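Local coordinates for protein-tyrosine-phosphatase (Shewanella sp., PDB 2Z72) that probably hydrolyses phosphotyrosine esters as a cold-active, metal-dependent phosphatase that holds two zinc ions in a calcineurin-like site, at residues Ile59-Ile70 / Trp190-Asn201. Numbering follows the deposited sequence. Where two conformers were deposited one is given.
Sequences IKQIMPDTYLGI and WLRSKNTIIKIN
Thr-66 and Tyr-67 pair in parallel with Lys-199 and Ile-200, making 66-67 an outermost strand of a six-stranded mixed sheet, while the loop before it runs beside the end of helix 186-192. Three backbone bonds run along the strand pair and its flanks: Lys-199 N to Asp-65 O (2.8 Å), Tyr-67 N to Lys-199 O and Asn-201 N to Tyr-67 O. On one face Thr-66 and Lys-199 lie side by side; on the other, CD2 of Tyr-67 meets CG1 of Ile-200, whose CG2 packs against CG1 of Ile-70 at 3.7 Å. In the calcineurin-like phosphoesterase fold, a beta-sandwich flanked by helices, this second face meets the other sheet, Tyr-67 touching Met-142 and Ile-200 His-144. Beyond the strand, Asn-201 CG stands anti to its carbonyl carbon (chi1 -52°), bringing the carboxamide to the backbone of Ile-70, whose N-H it takes on an OD1 lone pair (3.0 Å) and whose O receives ND2 (2.8 Å), which fixes the amide's rotation. Replacing Asn-201 by alanine is likely to leave Ile-70 N and O without these mates and to let the turn through Gly-69 drift from the strand end. From the link between helix 186-192 and strand 197-200, Asn-195 ND2 donates almost straight (171°) to Met-63 O from above the carbonyl plane, and its OD1 is held by Arg-229. Water 1 accepts from Lys-194 NZ, itself salt-bridged to Asp-133, and has Ile-59 O, Gln-61 O and Ser-193 OG within bonding distance, more acceptors than its protons can serve at once. Against helix 186-192, Ile-59 CD1 reaches the Trp-190 indole, 3.7 Å from NE1, which itself donates to Asp-133.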
# COMPACT_ATOMS: atom_id res chain seq x y z
N ILE A 59 -7.90 -0.86 -13.58
CA ILE A 59 -7.40 -1.08 -12.23
C ILE A 59 -8.01 -0.15 -11.20
O ILE A 59 -7.73 -0.32 -10.02
CB ILE A 59 -5.86 -1.01 -12.16
CG1 ILE A 59 -5.37 0.39 -12.52
CG2 ILE A 59 -5.25 -2.04 -13.04
CD1 ILE A 59 -3.87 0.59 -12.35
N LYS A 60 -8.84 0.81 -11.64
CA LYS A 60 -9.61 1.60 -10.70
C LYS A 60 -10.95 0.94 -10.34
O LYS A 60 -11.70 1.50 -9.53
CB LYS A 60 -9.81 3.04 -11.15
CG LYS A 60 -8.49 3.73 -11.50
CD LYS A 60 -8.54 5.23 -11.78
CE LYS A 60 -9.21 5.49 -13.06
NZ LYS A 60 -9.20 6.95 -13.48
N GLN A 61 -11.24 -0.25 -10.85
CA GLN A 61 -12.41 -1.01 -10.42
C GLN A 61 -12.19 -1.50 -8.99
O GLN A 61 -11.13 -2.00 -8.65
CB GLN A 61 -12.59 -2.17 -11.38
CG GLN A 61 -12.96 -1.81 -12.78
CD GLN A 61 -12.89 -2.96 -13.79
OE1 GLN A 61 -12.44 -4.07 -13.44
NE2 GLN A 61 -13.23 -2.63 -15.01
N ILE A 62 -13.25 -1.44 -8.21
CA ILE A 62 -13.20 -1.95 -6.83
C ILE A 62 -13.25 -3.46 -6.88
O ILE A 62 -14.15 -4.04 -7.49
CB ILE A 62 -14.35 -1.40 -5.98
CG1 ILE A 62 -14.32 0.14 -5.88
CG2 ILE A 62 -14.38 -2.01 -4.59
CD1 ILE A 62 -15.59 0.78 -5.39
N MET A 63 -12.29 -4.10 -6.23
CA MET A 63 -12.14 -5.56 -6.25
C MET A 63 -12.60 -6.15 -4.94
O MET A 63 -12.64 -5.48 -3.90
CB MET A 63 -10.67 -5.88 -6.49
CG MET A 63 -10.15 -5.23 -7.75
SD MET A 63 -10.99 -5.58 -9.28
CE MET A 63 -10.65 -7.28 -9.54
N PRO A 64 -12.87 -7.45 -4.96
CA PRO A 64 -13.25 -8.14 -3.71
C PRO A 64 -12.17 -8.01 -2.65
O PRO A 64 -11.01 -7.75 -2.91
CB PRO A 64 -13.39 -9.61 -4.12
CG PRO A 64 -13.56 -9.61 -5.60
CD PRO A 64 -12.91 -8.35 -6.14
N ASP A 65 -12.62 -8.23 -1.41
CA ASP A 65 -11.73 -8.23 -0.26
C ASP A 65 -11.44 -9.65 0.27
O ASP A 65 -10.75 -9.73 1.29
CB ASP A 65 -12.22 -7.29 0.84
CG ASP A 65 -13.58 -7.63 1.40
OD1 ASP A 65 -14.28 -6.70 1.82
OD2 ASP A 65 -13.91 -8.86 1.39
N THR A 66 -11.98 -10.69 -0.36
CA THR A 66 -11.84 -12.05 0.11
C THR A 66 -11.58 -12.93 -1.07
O THR A 66 -12.25 -12.76 -2.10
CB THR A 66 -13.13 -12.48 0.85
OG1 THR A 66 -13.29 -11.64 1.99
CG2 THR A 66 -13.07 -13.92 1.26
N TYR A 67 -10.61 -13.85 -0.98
CA TYR A 67 -10.14 -14.66 -2.06
C TYR A 67 -9.84 -16.10 -1.55
O TYR A 67 -9.30 -16.26 -0.43
CB TYR A 67 -8.81 -14.14 -2.71
CG TYR A 67 -9.04 -12.76 -3.26
CD1 TYR A 67 -9.34 -12.62 -4.61
CD2 TYR A 67 -9.01 -11.60 -2.46
CE1 TYR A 67 -9.58 -11.39 -5.16
CE2 TYR A 67 -9.31 -10.39 -3.00
CZ TYR A 67 -9.57 -10.27 -4.36
OH TYR A 67 -9.87 -9.06 -4.95
N LEU A 68 -10.18 -17.07 -2.35
CA LEU A 68 -9.93 -18.46 -2.08
C LEU A 68 -9.02 -19.04 -3.13
O LEU A 68 -9.06 -18.64 -4.30
CB LEU A 68 -11.20 -19.27 -2.27
CG LEU A 68 -12.50 -19.09 -1.52
CD1 LEU A 68 -13.63 -20.04 -1.98
CD2 LEU A 68 -12.12 -19.29 -0.07
N GLY A 69 -8.25 -20.05 -2.74
CA GLY A 69 -7.51 -20.84 -3.70
C GLY A 69 -6.36 -20.20 -4.41
O GLY A 69 -6.02 -20.56 -5.53
N ILE A 70 -5.74 -19.23 -3.76
CA ILE A 70 -4.61 -18.49 -4.37
C ILE A 70 -3.30 -19.21 -4.06
O ILE A 70 -2.88 -19.33 -2.89
CB ILE A 70 -4.61 -17.02 -3.92
CG1 ILE A 70 -5.96 -16.33 -4.19
CG2 ILE A 70 -3.48 -16.29 -4.59
CD1 ILE A 70 -6.53 -16.45 -5.57
N TRP A 190 -7.63 6.06 -8.20
CA TRP A 190 -7.10 4.72 -8.02
C TRP A 190 -7.06 4.36 -6.55
O TRP A 190 -7.57 3.28 -6.13
CB TRP A 190 -5.75 4.66 -8.63
CG TRP A 190 -4.92 3.43 -8.52
CD1 TRP A 190 -5.14 2.17 -8.97
CD2 TRP A 190 -3.60 3.40 -7.94
NE1 TRP A 190 -4.08 1.34 -8.70
CE2 TRP A 190 -3.14 2.08 -8.07
CE3 TRP A 190 -2.82 4.34 -7.32
CZ2 TRP A 190 -1.88 1.68 -7.60
CZ3 TRP A 190 -1.57 3.96 -6.86
CH2 TRP A 190 -1.11 2.66 -7.00
N LEU A 191 -6.52 5.20 -5.68
CA LEU A 191 -6.45 4.91 -4.26
C LEU A 191 -7.82 4.77 -3.66
O LEU A 191 -8.03 3.92 -2.79
CB LEU A 191 -5.67 6.00 -3.53
CG LEU A 191 -4.17 6.06 -3.86
CD1 LEU A 191 -3.58 7.33 -3.27
CD2 LEU A 191 -3.42 4.82 -3.34
N ARG A 192 -8.80 5.59 -4.06
CA ARG A 192 -10.15 5.54 -3.52
C ARG A 192 -10.92 4.29 -3.91
O ARG A 192 -11.99 4.06 -3.38
CB ARG A 192 -10.89 6.82 -3.88
CG ARG A 192 -10.46 8.00 -2.99
CD ARG A 192 -10.97 9.31 -3.55
NE ARG A 192 -10.61 10.44 -2.74
CZ ARG A 192 -9.43 11.05 -2.77
NH1 ARG A 192 -9.22 12.09 -1.96
NH2 ARG A 192 -8.49 10.64 -3.56
N SER A 193 -10.37 3.47 -4.81
CA SER A 193 -10.94 2.19 -5.16
C SER A 193 -10.46 1.05 -4.25
O SER A 193 -11.00 -0.05 -4.32
CB SER A 193 -10.75 1.82 -6.61
OG SER A 193 -9.41 1.43 -6.85
N LYS A 194 -9.41 1.31 -3.47
CA LYS A 194 -8.72 0.24 -2.76
C LYS A 194 -9.40 -0.18 -1.47
O LYS A 194 -10.17 0.55 -0.86
CB LYS A 194 -7.26 0.67 -2.54
CG LYS A 194 -6.49 0.90 -3.83
CD LYS A 194 -6.52 -0.26 -4.82
CE LYS A 194 -5.75 -0.04 -6.08
NZ LYS A 194 -5.98 -1.18 -7.02
N ASN A 195 -9.11 -1.44 -1.13
CA ASN A 195 -9.48 -2.02 0.15
C ASN A 195 -8.49 -1.60 1.22
O ASN A 195 -7.38 -1.11 0.97
CB ASN A 195 -9.55 -3.54 0.05
CG ASN A 195 -10.70 -4.00 -0.82
OD1 ASN A 195 -11.83 -3.56 -0.60
ND2 ASN A 195 -10.45 -4.82 -1.82
N THR A 196 -8.91 -1.87 2.46
CA THR A 196 -8.12 -1.63 3.67
C THR A 196 -7.79 -2.93 4.38
O THR A 196 -6.72 -3.09 4.95
CB THR A 196 -8.83 -0.59 4.54
OG1 THR A 196 -9.10 0.58 3.76
CG2 THR A 196 -8.01 -0.15 5.73
N ILE A 197 -8.74 -3.90 4.40
CA ILE A 197 -8.55 -5.18 5.01
C ILE A 197 -8.94 -6.25 4.01
O ILE A 197 -10.03 -6.17 3.44
CB ILE A 197 -9.43 -5.33 6.29
CG1 ILE A 197 -9.23 -4.21 7.28
CG2 ILE A 197 -9.16 -6.68 6.97
CD1 ILE A 197 -10.43 -3.90 8.14
N ILE A 198 -8.11 -7.27 3.82
CA ILE A 198 -8.49 -8.38 2.92
C ILE A 198 -8.13 -9.71 3.56
O ILE A 198 -7.32 -9.81 4.48
CB ILE A 198 -7.86 -8.25 1.52
CG1 ILE A 198 -6.33 -8.43 1.53
CG2 ILE A 198 -8.28 -6.96 0.87
CD1 ILE A 198 -5.72 -8.56 0.15
N LYS A 199 -8.76 -10.75 3.02
CA LYS A 199 -8.51 -12.14 3.40
C LYS A 199 -8.17 -12.92 2.16
O LYS A 199 -8.89 -12.87 1.18
CB LYS A 199 -9.79 -12.71 4.05
CG LYS A 199 -9.62 -14.11 4.63
CD LYS A 199 -10.98 -14.58 5.28
CE LYS A 199 -10.99 -16.03 5.68
NZ LYS A 199 -12.37 -16.32 6.11
N ILE A 200 -7.02 -13.59 2.15
CA ILE A 200 -6.65 -14.47 1.07
C ILE A 200 -6.35 -15.83 1.70
O ILE A 200 -5.49 -15.96 2.57
CB ILE A 200 -5.43 -13.98 0.27
CG1 ILE A 200 -5.63 -12.59 -0.29
CG2 ILE A 200 -5.07 -14.99 -0.81
CD1 ILE A 200 -4.42 -12.03 -1.03
N ASN A 201 -7.09 -16.84 1.28
CA ASN A 201 -6.91 -18.20 1.84
C ASN A 201 -7.15 -18.08 3.35
O ASN A 201 -8.19 -17.54 3.75
CB ASN A 201 -5.56 -18.82 1.47
CG ASN A 201 -5.30 -18.79 -0.03
OD1 ASN A 201 -6.22 -18.86 -0.85
ND2 ASN A 201 -3.99 -18.76 -0.35
O HOH W 1 -8.85 -1.16 -7.28
O HOH W 2 -9.99 -2.51 -5.22
O HOH W 3 -14.79 -4.54 -0.15
O HOH W 4 -10.23 -16.53 2.20